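Local coordinates for bacillaene synthase decarboxylase PksI (Bacillus subtilis, PDB 4Q1K), which catalyses the decarboxylation of the 3-methylglutaconyl group tethered to PksL to a 3-methylcrotonyl group during synthesis of the antibiotic bacillaene, at residues E51-L56 and D103-L108; R92-L97 and A251-E256; K99-N104 and Q244-H249; H123-G128 and T147-K152. The protein carries 1 engineered substitution. All coordinates share one frame; numbering follows the deposited sequence.

Contact 1: residues E51-L56 and D103-L108; sequences ELTDDL and DNLYSL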
loop_
_atom_site.group_PDB
_atom_site.type_symbol
_atom_site.label_atom_id
_atom_site.label_comp_id
_atom_site.label_asym_id
_atom_site.label_seq_id
_atom_site.Cartn_x
_atom_site.Cartn_y
_atom_site.Cartn_z
ATOM N N GLU B 51 -34.934 -10.210 0.018
ATOM C CA GLU B 51 -35.566 -8.886 -0.221
ATOM C C GLU B 51 -34.447 -7.819 -0.427
ATOM O O GLU B 51 -34.521 -6.960 -1.354
ATOM C CB GLU B 51 -36.449 -8.489 0.940
ATOM C CG GLU B 51 -37.759 -9.328 1.036
ATOM C CD GLU B 51 -37.553 -10.694 1.736
ATOM O OE1 GLU B 51 -36.509 -10.962 2.456
ATOM O OE2 GLU B 51 -38.445 -11.576 1.538
ATOM N N LEU B 52 -33.450 -7.875 0.448
ATOM C CA LEU B 52 -32.345 -6.884 0.378
ATOM C C LEU B 52 -31.610 -7.097 -0.901
ATOM O O LEU B 52 -31.218 -6.139 -1.571
ATOM C CB LEU B 52 -31.396 -6.939 1.619
ATOM C CG LEU B 52 -30.308 -5.821 1.585
ATOM C CD1 LEU B 52 -30.926 -4.407 1.611
ATOM C CD2 LEU B 52 -29.383 -5.975 2.809
ATOM N N THR B 53 -31.384 -8.345 -1.253
ATOM C CA THR B 53 -30.668 -8.671 -2.488
ATOM C C THR B 53 -31.425 -8.094 -3.715
ATOM O O THR B 53 -30.838 -7.352 -4.550
ATOM C CB THR B 53 -30.549 -10.217 -2.609
ATOM O OG1 THR B 53 -29.702 -10.671 -1.546
ATOM C CG2 THR B 53 -29.960 -10.625 -3.989
ATOM N N ASP B 54 -32.721 -8.408 -3.845
ATOM C CA ASP B 54 -33.515 -7.873 -4.962
ATOM C C ASP B 54 -33.576 -6.322 -4.949
ATOM O O ASP B 54 -33.460 -5.692 -6.009
ATOM C CB ASP B 54 -34.981 -8.343 -4.899
ATOM C CG ASP B 54 -35.169 -9.864 -5.043
ATOM O OD1 ASP B 54 -34.271 -10.537 -5.586
ATOM O OD2 ASP B 54 -36.271 -10.346 -4.619
ATOM N N ASP B 55 -33.822 -5.715 -3.782
ATOM C CA ASP B 55 -33.974 -4.255 -3.688
ATOM C C ASP B 55 -32.632 -3.534 -3.974
ATOM O O ASP B 55 -32.648 -2.476 -4.607
ATOM C CB ASP B 55 -34.531 -3.801 -2.328
ATOM C CG ASP B 55 -36.024 -4.037 -2.185
ATOM O OD1 ASP B 55 -36.625 -4.679 -3.108
ATOM O OD2 ASP B 55 -36.571 -3.573 -1.142
ATOM N N LEU B 56 -31.493 -4.106 -3.556
ATOM C CA LEU B 56 -30.223 -3.491 -3.950
ATOM C C LEU B 56 -29.976 -3.497 -5.450
ATOM O O LEU B 56 -29.449 -2.520 -6.006
ATOM C CB LEU B 56 -29.029 -4.133 -3.240
ATOM C CG LEU B 56 -28.797 -3.595 -1.858
ATOM C CD1 LEU B 56 -27.843 -4.582 -1.154
ATOM C CD2 LEU B 56 -28.221 -2.163 -1.894
ATOM N N ASP B 103 -26.201 -14.335 -7.147
ATOM C CA ASP B 103 -26.765 -13.011 -7.164
ATOM C C ASP B 103 -25.519 -12.220 -6.948
ATOM O O ASP B 103 -24.746 -12.546 -6.069
ATOM C CB ASP B 103 -27.719 -12.825 -5.969
ATOM C CG ASP B 103 -29.109 -13.424 -6.227
ATOM O OD1 ASP B 103 -29.781 -13.035 -7.216
ATOM O OD2 ASP B 103 -29.526 -14.287 -5.435
ATOM N N ASN B 104 -25.236 -11.258 -7.794
ATOM C CA ASN B 104 -23.999 -10.559 -7.564
ATOM C C ASN B 104 -24.321 -9.238 -6.842
ATOM O O ASN B 104 -24.953 -8.361 -7.410
ATOM C CB ASN B 104 -23.220 -10.339 -8.856
ATOM C CG ASN B 104 -22.081 -9.382 -8.664
ATOM O OD1 ASN B 104 -21.894 -8.839 -7.554
ATOM N ND2 ASN B 104 -21.343 -9.128 -9.718
ATOM N N LEU B 105 -23.975 -9.145 -5.569
ATOM C CA LEU B 105 -24.140 -7.915 -4.860
ATOM C C LEU B 105 -22.731 -7.358 -4.634
ATOM O O LEU B 105 -22.577 -6.182 -4.401
ATOM C CB LEU B 105 -24.834 -8.125 -3.514
ATOM C CG LEU B 105 -26.192 -8.830 -3.589
ATOM C CD1 LEU B 105 -26.697 -9.308 -2.221
ATOM C CD2 LEU B 105 -27.148 -7.809 -4.207
ATOM N N TYR B 106 -21.698 -8.200 -4.703
ATOM C CA TYR B 106 -20.352 -7.721 -4.294
ATOM C C TYR B 106 -19.849 -6.595 -5.174
ATOM O O TYR B 106 -19.167 -5.703 -4.686
ATOM C CB TYR B 106 -19.290 -8.848 -4.304
ATOM C CG TYR B 106 -19.286 -9.717 -5.531
ATOM C CD1 TYR B 106 -20.122 -10.844 -5.591
ATOM C CD2 TYR B 106 -18.398 -9.465 -6.595
ATOM C CE1 TYR B 106 -20.132 -11.658 -6.695
ATOM C CE2 TYR B 106 -18.413 -10.267 -7.706
ATOM C CZ TYR B 106 -19.291 -11.375 -7.721
ATOM O OH TYR B 106 -19.346 -12.194 -8.808
ATOM N N SER B 107 -20.206 -6.615 -6.453
ATOM C CA SER B 107 -19.573 -5.668 -7.379
ATOM C C SER B 107 -20.521 -4.527 -7.772
ATOM O O SER B 107 -20.249 -3.789 -8.683
ATOM C CB SER B 107 -19.046 -6.351 -8.616
ATOM O OG SER B 107 -20.073 -6.874 -9.435
ATOM N N LEU B 108 -21.654 -4.394 -7.083
ATOM C CA LEU B 108 -22.546 -3.282 -7.390
ATOM C C LEU B 108 -21.847 -1.937 -7.503
ATOM O O LEU B 108 -22.164 -1.180 -8.447
ATOM C CB LEU B 108 -23.649 -3.121 -6.308
ATOM C CG LEU B 108 -24.707 -4.275 -6.271
ATOM C CD1 LEU B 108 -25.521 -4.144 -4.999
ATOM C CD2 LEU B 108 -25.604 -4.234 -7.495
#
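Thr53, on helix 50-65, is met by two side chains of the loop 103-108, Asp103 and Leu105. Leu105 crosses Thr53 at about a right angle: its CD1 comes within 3.4 Å of Thr53 OG1, while its CD2 lies against Thr53 O at 3.7 Å. The hydroxyl is not left to this apolar neighbour, being bonded to Ser49 O in the preceding turn. This is the tight part, where the crotonase-like fold lays the segment between helices 87-94 and 108-111 on helix 50-65. The loop turns through Leu105-Leu108 as a type I beta turn, tied by an Asx motif in which Ser107 N donates to Asn104 OD1 (3.0 Å, 166°). Between the two segments only Leu108 CD1, at 3.9 Å, and Leu105 CD2 reach Leu56 CB; strands 25-31 and 34-39 pack on Leu56 as well, through Val25, Val37 and Met39. Partly exposed Asp103 forms the more open margin, where Thr53 CG2, anti to the backbone N, lies 3.7 Å from both Asp103 CB and CG.

Contact 2: residues R92-L97 and A251-E256; sequences RIQQGL and ATFHHE. Engineered in segment 251-256: Ala251 (natural residue Lys).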
loop_
_atom_site.group_PDB
_atom_site.type_symbol
_atom_site.label_atom_id
_atom_site.label_comp_id
_atom_site.label_asym_id
_atom_site.label_seq_id
_atom_site.Cartn_x
_atom_site.Cartn_y
_atom_site.Cartn_z
ATOM N N ARG B 92 -26.976 -22.866 2.330
ATOM C CA ARG B 92 -27.370 -23.221 0.979
ATOM C C ARG B 92 -26.134 -23.452 0.127
ATOM O O ARG B 92 -26.071 -24.420 -0.630
ATOM C CB ARG B 92 -28.236 -22.121 0.364
ATOM C CG ARG B 92 -29.567 -21.911 1.070
ATOM C CD ARG B 92 -30.655 -22.781 0.464
ATOM N NE ARG B 92 -31.123 -22.260 -0.817
ATOM C CZ ARG B 92 -31.696 -21.072 -0.975
ATOM N NH1 ARG B 92 -31.874 -20.274 0.069
ATOM N NH2 ARG B 92 -32.091 -20.679 -2.179
ATOM N N ILE B 93 -25.146 -22.569 0.249
ATOM C CA ILE B 93 -23.909 -22.780 -0.501
ATOM C C ILE B 93 -23.180 -24.033 0.062
ATOM O O ILE B 93 -22.575 -24.805 -0.697
ATOM C CB ILE B 93 -22.931 -21.550 -0.387
ATOM C CG1 ILE B 93 -23.607 -20.252 -0.910
ATOM C CG2 ILE B 93 -21.654 -21.885 -1.150
ATOM C CD1 ILE B 93 -22.710 -18.957 -0.719
ATOM N N GLN B 94 -23.225 -24.245 1.385
ATOM C CA GLN B 94 -22.503 -25.404 1.962
ATOM C C GLN B 94 -23.110 -26.682 1.351
ATOM O O GLN B 94 -22.371 -27.601 0.958
ATOM C CB GLN B 94 -22.575 -25.381 3.491
ATOM C CG GLN B 94 -21.736 -26.425 4.230
ATOM C CD GLN B 94 -22.303 -27.827 4.252
ATOM O OE1 GLN B 94 -23.513 -28.018 4.045
ATOM N NE2 GLN B 94 -21.417 -28.827 4.411
ATOM N N GLN B 95 -24.441 -26.683 1.217
ATOM C CA GLN B 95 -25.168 -27.834 0.658
ATOM C C GLN B 95 -24.928 -28.037 -0.853
ATOM O O GLN B 95 -25.330 -29.061 -1.403
ATOM C CB GLN B 95 -26.654 -27.673 0.881
ATOM C CG GLN B 95 -27.199 -27.949 2.267
ATOM C CD GLN B 95 -28.707 -27.796 2.233
ATOM O OE1 GLN B 95 -29.384 -28.546 1.530
ATOM N NE2 GLN B 95 -29.234 -26.770 2.915
ATOM N N GLY B 96 -24.268 -27.092 -1.523
ATOM C CA GLY B 96 -24.094 -27.094 -2.933
ATOM C C GLY B 96 -25.358 -26.656 -3.667
ATOM O O GLY B 96 -25.462 -26.819 -4.879
ATOM N N LEU B 97 -26.354 -26.108 -2.982
ATOM C CA LEU B 97 -27.557 -25.646 -3.760
ATOM C C LEU B 97 -27.325 -24.317 -4.568
ATOM O O LEU B 97 -27.945 -24.047 -5.617
ATOM C CB LEU B 97 -28.744 -25.479 -2.794
ATOM C CG LEU B 97 -29.207 -26.719 -2.064
ATOM C CD1 LEU B 97 -30.077 -26.300 -0.907
ATOM C CD2 LEU B 97 -30.060 -27.492 -3.096
ATOM N N ALA B 251 -13.272 -26.525 -2.966
ATOM C CA ALA B 251 -12.411 -27.325 -2.156
ATOM C C ALA B 251 -12.666 -27.196 -0.623
ATOM O O ALA B 251 -12.162 -27.998 0.142
ATOM C CB ALA B 251 -10.988 -26.935 -2.482
ATOM N N THR B 252 -13.370 -26.147 -0.160
ATOM C CA THR B 252 -13.501 -25.910 1.290
ATOM C C THR B 252 -14.955 -25.843 1.823
ATOM O O THR B 252 -15.170 -26.043 3.036
ATOM C CB THR B 252 -12.670 -24.612 1.754
ATOM O OG1 THR B 252 -13.221 -23.423 1.161
ATOM C CG2 THR B 252 -11.242 -24.733 1.276
ATOM N N PHE B 253 -15.901 -25.425 1.013
ATOM C CA PHE B 253 -17.219 -25.087 1.524
ATOM C C PHE B 253 -18.072 -26.310 1.871
ATOM O O PHE B 253 -18.976 -26.238 2.632
ATOM C CB PHE B 253 -17.988 -24.196 0.534
ATOM C CG PHE B 253 -18.741 -23.053 1.157
ATOM C CD1 PHE B 253 -18.559 -21.778 0.696
ATOM C CD2 PHE B 253 -19.633 -23.244 2.168
ATOM C CE1 PHE B 253 -19.236 -20.726 1.233
ATOM C CE2 PHE B 253 -20.314 -22.193 2.709
ATOM C CZ PHE B 253 -20.131 -20.929 2.231
ATOM N N HIS B 254 -17.789 -27.426 1.266
ATOM C CA HIS B 254 -18.782 -28.477 1.338
ATOM C C HIS B 254 -18.489 -29.505 2.387
ATOM O O HIS B 254 -18.974 -30.609 2.368
ATOM C CB HIS B 254 -19.007 -29.051 -0.038
ATOM C CG HIS B 254 -19.325 -28.006 -1.075
ATOM N ND1 HIS B 254 -20.392 -27.236 -1.009
ATOM C CD2 HIS B 254 -18.653 -27.628 -2.189
ATOM C CE1 HIS B 254 -20.403 -26.411 -2.034
ATOM N NE2 HIS B 254 -19.342 -26.656 -2.759
ATOM N N HIS B 255 -17.709 -29.120 3.356
ATOM C CA HIS B 255 -17.309 -30.083 4.323
ATOM C C HIS B 255 -18.275 -30.064 5.441
ATOM O O HIS B 255 -18.784 -29.035 5.783
ATOM C CB HIS B 255 -15.946 -29.791 4.847
ATOM C CG HIS B 255 -14.867 -30.023 3.870
ATOM N ND1 HIS B 255 -14.480 -31.219 3.528
ATOM C CD2 HIS B 255 -14.065 -29.148 3.195
ATOM C CE1 HIS B 255 -13.478 -31.130 2.670
ATOM N NE2 HIS B 255 -13.226 -29.860 2.467
ATOM N N GLU B 256 -18.565 -31.215 6.023
ATOM C CA GLU B 256 -19.541 -31.229 7.102
ATOM C C GLU B 256 -19.197 -30.222 8.217
ATOM O O GLU B 256 -20.088 -29.655 8.873
ATOM C CB GLU B 256 -19.670 -32.662 7.697
ATOM C CG GLU B 256 -20.669 -32.680 8.859
ATOM C CD GLU B 256 -22.136 -32.568 8.400
ATOM O OE1 GLU B 256 -22.457 -32.926 7.257
ATOM O OE2 GLU B 256 -22.993 -32.128 9.190
HETATM O O HOH W 1 -22.580 -31.535 4.989
#
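The C-terminal ends of helices 87-94 and 220-252 meet here, and Gln94 and His254 bond across the junction. His254 ND1 donates to Gln94 O at 2.8 Å in an almost straight bond (171°); the acceptor lies in the imidazole plane, although the donor stands above the plane of the carbonyl. The neighbouring CE1 edge faces Ile93 O at 3.0 Å, so two successive carbonyls of the helix end border one edge of the ring. In the last turn the chain leaves helix 87-94 through a Schellman motif at Gly96, whose positive phi (77°) accompanies the bonds of Gly96 N to Ile93 O and Leu97 N to Arg92 O. The Gln94 side chain, bent at chi2 (-78°), passes Phe253 O and places NE2 3.0 Å from His255 O, a bond made from well above the carbonyl plane. NE2 also donates to a water, which in turn donates to Glu256 OE1 at 2.7 Å, so the amide nitrogen is held twice. On the apolar side, Ile93 CG2 sits over the centre of the Phe253 ring, 3.6 Å from the centroid, in a CH-pi contact. That ring also stacks with Phe155 and meets the active-site His249 edge-to-face, while at the outer side His255 packs on Asn221 of a neighbouring subunit.

Contact 3: residues K99-N104 and Q244-H249; sequences KFTDDN and QELMMH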
loop_
_atom_site.group_PDB
_atom_site.type_symbol
_atom_site.label_atom_id
_atom_site.label_comp_id
_atom_site.label_asym_id
_atom_site.label_seq_id
_atom_site.Cartn_x
_atom_site.Cartn_y
_atom_site.Cartn_z
ATOM N N LYS B 99 -24.268 -20.876 -5.298
ATOM C CA LYS B 99 -22.888 -20.390 -5.257
ATOM C C LYS B 99 -22.943 -18.867 -5.010
ATOM O O LYS B 99 -23.994 -18.226 -5.270
ATOM C CB LYS B 99 -22.141 -20.695 -6.549
ATOM C CG LYS B 99 -22.429 -22.015 -7.223
ATOM C CD LYS B 99 -21.399 -22.283 -8.312
ATOM C CE LYS B 99 -21.372 -21.179 -9.352
ATOM N NZ LYS B 99 -22.606 -21.129 -10.192
ATOM N N PHE B 100 -21.846 -18.280 -4.503
ATOM C CA PHE B 100 -21.900 -16.839 -4.118
ATOM C C PHE B 100 -22.107 -15.935 -5.316
ATOM O O PHE B 100 -22.605 -14.829 -5.184
ATOM C CB PHE B 100 -20.625 -16.447 -3.289
ATOM C CG PHE B 100 -19.392 -16.145 -4.129
ATOM C CD1 PHE B 100 -19.262 -14.926 -4.764
ATOM C CD2 PHE B 100 -18.293 -17.038 -4.181
ATOM C CE1 PHE B 100 -18.087 -14.641 -5.509
ATOM C CE2 PHE B 100 -17.138 -16.738 -4.886
ATOM C CZ PHE B 100 -17.041 -15.544 -5.591
ATOM N N THR B 101 -21.731 -16.412 -6.502
ATOM C CA THR B 101 -21.919 -15.642 -7.725
ATOM C C THR B 101 -23.393 -15.655 -8.228
ATOM O O THR B 101 -23.669 -14.920 -9.166
ATOM C CB THR B 101 -21.014 -16.154 -8.863
ATOM O OG1 THR B 101 -21.139 -17.573 -8.923
ATOM C CG2 THR B 101 -19.593 -15.854 -8.608
ATOM N N ASP B 102 -24.322 -16.385 -7.585
ATOM C CA ASP B 102 -25.699 -16.510 -8.076
ATOM C C ASP B 102 -26.400 -15.161 -8.159
ATOM O O ASP B 102 -27.096 -14.852 -9.134
ATOM C CB ASP B 102 -26.522 -17.525 -7.271
ATOM C CG ASP B 102 -26.149 -18.979 -7.607
ATOM O OD1 ASP B 102 -25.420 -19.250 -8.588
ATOM O OD2 ASP B 102 -26.572 -19.854 -6.872
ATOM N N ASP B 103 -26.201 -14.335 -7.147
ATOM C CA ASP B 103 -26.765 -13.011 -7.164
ATOM C C ASP B 103 -25.519 -12.220 -6.948
ATOM O O ASP B 103 -24.746 -12.546 -6.069
ATOM C CB ASP B 103 -27.719 -12.825 -5.969
ATOM C CG ASP B 103 -29.109 -13.424 -6.227
ATOM O OD1 ASP B 103 -29.781 -13.035 -7.216
ATOM O OD2 ASP B 103 -29.526 -14.287 -5.435
ATOM N N ASN B 104 -25.236 -11.258 -7.794
ATOM C CA ASN B 104 -23.999 -10.559 -7.564
ATOM C C ASN B 104 -24.321 -9.238 -6.842
ATOM O O ASN B 104 -24.953 -8.361 -7.410
ATOM C CB ASN B 104 -23.220 -10.339 -8.856
ATOM C CG ASN B 104 -22.081 -9.382 -8.664
ATOM O OD1 ASN B 104 -21.894 -8.839 -7.554
ATOM N ND2 ASN B 104 -21.343 -9.128 -9.718
ATOM N N GLN B 244 -11.163 -18.086 -9.333
ATOM C CA GLN B 244 -10.315 -18.695 -8.300
ATOM C C GLN B 244 -11.022 -18.910 -6.948
ATOM O O GLN B 244 -10.884 -19.948 -6.311
ATOM C CB GLN B 244 -9.060 -17.836 -8.131
ATOM C CG GLN B 244 -8.265 -17.910 -9.385
ATOM C CD GLN B 244 -7.139 -16.929 -9.422
ATOM O OE1 GLN B 244 -7.116 -15.875 -8.761
ATOM N NE2 GLN B 244 -6.203 -17.242 -10.256
ATOM N N GLU B 245 -11.783 -17.911 -6.503
ATOM C CA GLU B 245 -12.503 -18.067 -5.244
ATOM C C GLU B 245 -13.592 -19.144 -5.329
ATOM O O GLU B 245 -13.862 -19.843 -4.340
ATOM C CB GLU B 245 -13.163 -16.748 -4.929
ATOM C CG GLU B 245 -12.095 -15.735 -4.451
ATOM C CD GLU B 245 -12.681 -14.393 -4.087
ATOM O OE1 GLU B 245 -13.864 -14.199 -4.225
ATOM O OE2 GLU B 245 -11.930 -13.463 -3.670
ATOM N N LEU B 246 -14.230 -19.251 -6.496
ATOM C CA LEU B 246 -15.213 -20.344 -6.691
ATOM C C LEU B 246 -14.491 -21.699 -6.579
ATOM O O LEU B 246 -15.026 -22.588 -5.948
ATOM C CB LEU B 246 -15.947 -20.234 -8.065
ATOM C CG LEU B 246 -17.053 -19.174 -8.158
ATOM C CD1 LEU B 246 -17.571 -19.010 -9.589
ATOM C CD2 LEU B 246 -18.189 -19.529 -7.187
ATOM N N MET B 247 -13.293 -21.804 -7.142
ATOM C CA MET B 247 -12.491 -23.014 -7.022
ATOM C C MET B 247 -12.191 -23.337 -5.560
ATOM O O MET B 247 -12.304 -24.488 -5.137
ATOM C CB MET B 247 -11.187 -22.874 -7.809
ATOM C CG MET B 247 -11.336 -23.101 -9.304
ATOM S SD MET B 247 -9.750 -23.190 -10.157
ATOM C CE MET B 247 -8.869 -21.840 -9.376
ATOM N N MET B 248 -11.808 -22.321 -4.790
ATOM C CA MET B 248 -11.494 -22.519 -3.370
ATOM C C MET B 248 -12.748 -22.929 -2.590
ATOM O O MET B 248 -12.662 -23.747 -1.650
ATOM C CB MET B 248 -10.793 -21.262 -2.771
ATOM C CG MET B 248 -9.402 -21.039 -3.360
ATOM S SD MET B 248 -8.529 -19.777 -2.354
ATOM C CE MET B 248 -9.471 -18.320 -2.862
ATOM N N HIS B 249 -13.904 -22.417 -2.989
ATOM C CA HIS B 249 -15.158 -22.762 -2.326
ATOM C C HIS B 249 -15.409 -24.249 -2.630
ATOM O O HIS B 249 -15.907 -25.002 -1.771
ATOM C CB HIS B 249 -16.312 -21.943 -2.879
ATOM C CG HIS B 249 -16.539 -20.631 -2.161
ATOM N ND1 HIS B 249 -15.706 -20.162 -1.164
ATOM C CD2 HIS B 249 -17.544 -19.745 -2.250
ATOM C CE1 HIS B 249 -16.156 -18.998 -0.714
ATOM N NE2 HIS B 249 -17.283 -18.732 -1.339
#
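Glu245 carries a carboxylate held at both oxygens, OE2 by Thr162 OG1 and OE1 by Gly160 N, and OE1 also lies 3.7 Å from Phe100 CZ across the contact. Here the loop 99-104 of the crotonase-like fold packs its apolar side on helix 220-252. Phe100 is the main side chain pushed out toward that helix: CG lies between the backbone N and the carbonyl carbon (chi1 82°), and the ring crosses Leu246 obliquely, with CE2 3.8 Å from Leu246 CD2. Glu245 passes the far end of that ring, its CB near CE2 and CZ. The loop thereby comes up beside His249, the active-site histidine, whose imidazole is turned 81° from the Phe100 ring, their centroids 5.3 Å apart. Behind the ring the loop is folded into a compact turn by two bonds: Lys99 N donates to Asp102 OD2 at 3.0 Å, nearly straight (163°) and from above the carboxylate plane, and Asp102 N donates to Lys99 O. Thr101 lays its methyl over the rim of one face of the Phe100 ring and reaches Leu246 tip to tip, CG2 to CD1 at 3.9 Å.

Contact 4: residues H123-G128 and T147-K152; sequences HGIGGG and TANFMK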
loop_
_atom_site.group_PDB
_atom_site.type_symbol
_atom_site.label_atom_id
_atom_site.label_comp_id
_atom_site.label_asym_id
_atom_site.label_seq_id
_atom_site.Cartn_x
_atom_site.Cartn_y
_atom_site.Cartn_z
ATOM N N HIS B 123 -22.016 -1.638 11.554
ATOM C CA HIS B 123 -21.139 -2.802 11.351
ATOM C C HIS B 123 -21.135 -3.318 9.906
ATOM O O HIS B 123 -22.175 -3.246 9.212
ATOM C CB HIS B 123 -21.578 -3.939 12.249
ATOM C CG HIS B 123 -21.717 -3.498 13.674
ATOM N ND1 HIS B 123 -22.937 -3.502 14.350
ATOM C CD2 HIS B 123 -20.810 -2.957 14.514
ATOM C CE1 HIS B 123 -22.745 -3.043 15.579
ATOM N NE2 HIS B 123 -21.463 -2.711 15.699
ATOM N N GLY B 124 -19.981 -3.833 9.489
ATOM C CA GLY B 124 -19.828 -4.315 8.152
ATOM C C GLY B 124 -19.211 -5.712 8.323
ATOM O O GLY B 124 -18.039 -5.860 8.762
ATOM N N ILE B 125 -19.992 -6.733 7.990
ATOM C CA ILE B 125 -19.644 -8.113 8.323
ATOM C C ILE B 125 -19.651 -8.963 7.011
ATOM O O ILE B 125 -20.628 -8.946 6.262
ATOM C CB ILE B 125 -20.700 -8.722 9.294
ATOM C CG1 ILE B 125 -20.770 -7.851 10.564
ATOM C CG2 ILE B 125 -20.388 -10.212 9.601
ATOM C CD1 ILE B 125 -22.008 -8.084 11.381
ATOM N N GLY B 126 -18.539 -9.660 6.765
ATOM C CA GLY B 126 -18.387 -10.613 5.717
ATOM C C GLY B 126 -18.655 -9.986 4.389
ATOM O O GLY B 126 -18.066 -8.989 4.029
ATOM N N GLY B 127 -19.638 -10.574 3.665
ATOM C CA GLY B 127 -20.035 -10.022 2.339
ATOM C C GLY B 127 -20.462 -8.564 2.383
ATOM O O GLY B 127 -20.276 -7.844 1.372
ATOM N N GLY B 128 -21.072 -8.168 3.512
ATOM C CA GLY B 128 -21.523 -6.787 3.752
ATOM C C GLY B 128 -20.312 -5.809 3.741
ATOM O O GLY B 128 -20.363 -4.744 3.080
ATOM N N THR B 147 -15.446 -7.022 9.681
ATOM C CA THR B 147 -14.713 -8.306 9.680
ATOM C C THR B 147 -14.924 -8.967 8.299
ATOM O O THR B 147 -15.983 -8.849 7.720
ATOM C CB THR B 147 -15.206 -9.227 10.793
ATOM O OG1 THR B 147 -14.614 -10.521 10.671
ATOM C CG2 THR B 147 -16.718 -9.450 10.672
ATOM N N ALA B 148 -13.898 -9.637 7.779
ATOM C CA ALA B 148 -14.132 -10.534 6.603
ATOM C C ALA B 148 -14.139 -11.912 7.232
ATOM O O ALA B 148 -13.045 -12.554 7.399
ATOM C CB ALA B 148 -12.947 -10.380 5.644
ATOM N N ASN B 149 -15.293 -12.263 7.808
ATOM C CA ASN B 149 -15.333 -13.427 8.748
ATOM C C ASN B 149 -15.536 -14.856 8.143
ATOM O O ASN B 149 -15.651 -15.777 8.916
ATOM C CB ASN B 149 -16.373 -13.175 9.839
ATOM C CG ASN B 149 -17.780 -13.169 9.338
ATOM O OD1 ASN B 149 -18.027 -13.142 8.123
ATOM N ND2 ASN B 149 -18.746 -13.187 10.273
ATOM N N PHE B 150 -15.473 -14.984 6.822
ATOM C CA PHE B 150 -15.622 -16.219 6.030
ATOM C C PHE B 150 -14.907 -17.376 6.704
ATOM O O PHE B 150 -15.508 -18.423 6.993
ATOM C CB PHE B 150 -15.053 -15.989 4.604
ATOM C CG PHE B 150 -15.577 -14.718 3.964
ATOM C CD1 PHE B 150 -16.858 -14.677 3.402
ATOM C CD2 PHE B 150 -14.803 -13.553 3.993
ATOM C CE1 PHE B 150 -17.365 -13.503 2.805
ATOM C CE2 PHE B 150 -15.300 -12.376 3.404
ATOM C CZ PHE B 150 -16.539 -12.358 2.797
ATOM N N MET B 151 -13.617 -17.189 6.978
ATOM C CA MET B 151 -12.808 -18.334 7.507
ATOM C C MET B 151 -13.217 -18.753 8.922
ATOM O O MET B 151 -12.924 -19.876 9.399
ATOM C CB MET B 151 -11.295 -17.945 7.464
ATOM C CG MET B 151 -10.764 -17.810 6.008
ATOM S SD MET B 151 -10.257 -19.494 5.338
ATOM C CE MET B 151 -8.733 -19.689 6.204
ATOM N N LYS B 152 -13.895 -17.909 9.676
ATOM C CA LYS B 152 -14.383 -18.434 10.984
ATOM C C LYS B 152 -15.360 -19.613 10.749
ATOM O O LYS B 152 -15.519 -20.516 11.612
ATOM C CB LYS B 152 -15.137 -17.319 11.678
ATOM C CG LYS B 152 -15.870 -17.675 12.944
ATOM C CD LYS B 152 -16.673 -16.474 13.432
ATOM C CE LYS B 152 -17.966 -16.258 12.669
ATOM N NZ LYS B 152 -18.864 -15.428 13.553
#
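Asn149 CG sits between its backbone N and carbonyl carbon (chi1 68°), which turns the amide back toward the strand end at Ile125 and Gly126; Ile125 CG2, anti to its own N, meets it. That methyl touches Asn149 ND2 at 3.5 Å and Thr147 CG2 at 3.9 Å. The backbones of Ile125 and Thr147 pair as a parallel beta bridge with both side chains on the same face. Thr147 uses both its N and its O: N donates to Gly124 O at 3.0 Å, nearly in line with the C=O, and O receives Gly126 N at 2.8 Å. This is the point where strand 123-125 gives way to helix 127-133, a glycine-rich strand-turn-helix in the crotonase-like fold. Gly126, at the N-cap position, has positive phi (58°), and its CA lies against Asn149 OD1 at 3.5 Å. Beyond it, the rim atom CZ of Phe150 comes 3.6 Å from Gly126 C and near Gly127 N; Phe155 and Pro157 pack on the same side chain. Thr147 OG1 is bonded to Gly182 O in the direction of strand 183-185. Backbone bonds thus set the register of a buried junction, and the side chains add mainly van der Waals contact, with Phe150 about 6 Å from the side chain of the active-site His249.

In the fold
Contacts 1 and 4 are the buried pair, each centred about 10 Å from the chain centre; contact 2, at about 23 Å, is the most peripheral and contact 3 lies between. Chemistry follows place only in part: contact 1 is held by aliphatic packing, contact 3 by aliphatic and aromatic packing, contact 4 by a backbone bridge, and contact 2 by side-chain bonds, a water and a CH-pi contact. Contacts 1 and 3 share Asp103 and Asn104 and touch through Tyr106 against Phe100 and Thr101. Contacts 2 and 3 both use helix 220-252, meeting where Ile93 CD1 approaches Phe100, and both reach a neighbouring subunit. His249 belongs to contact 3, with Phe253 of contact 2 against it and Phe150 of contact 4 nearby.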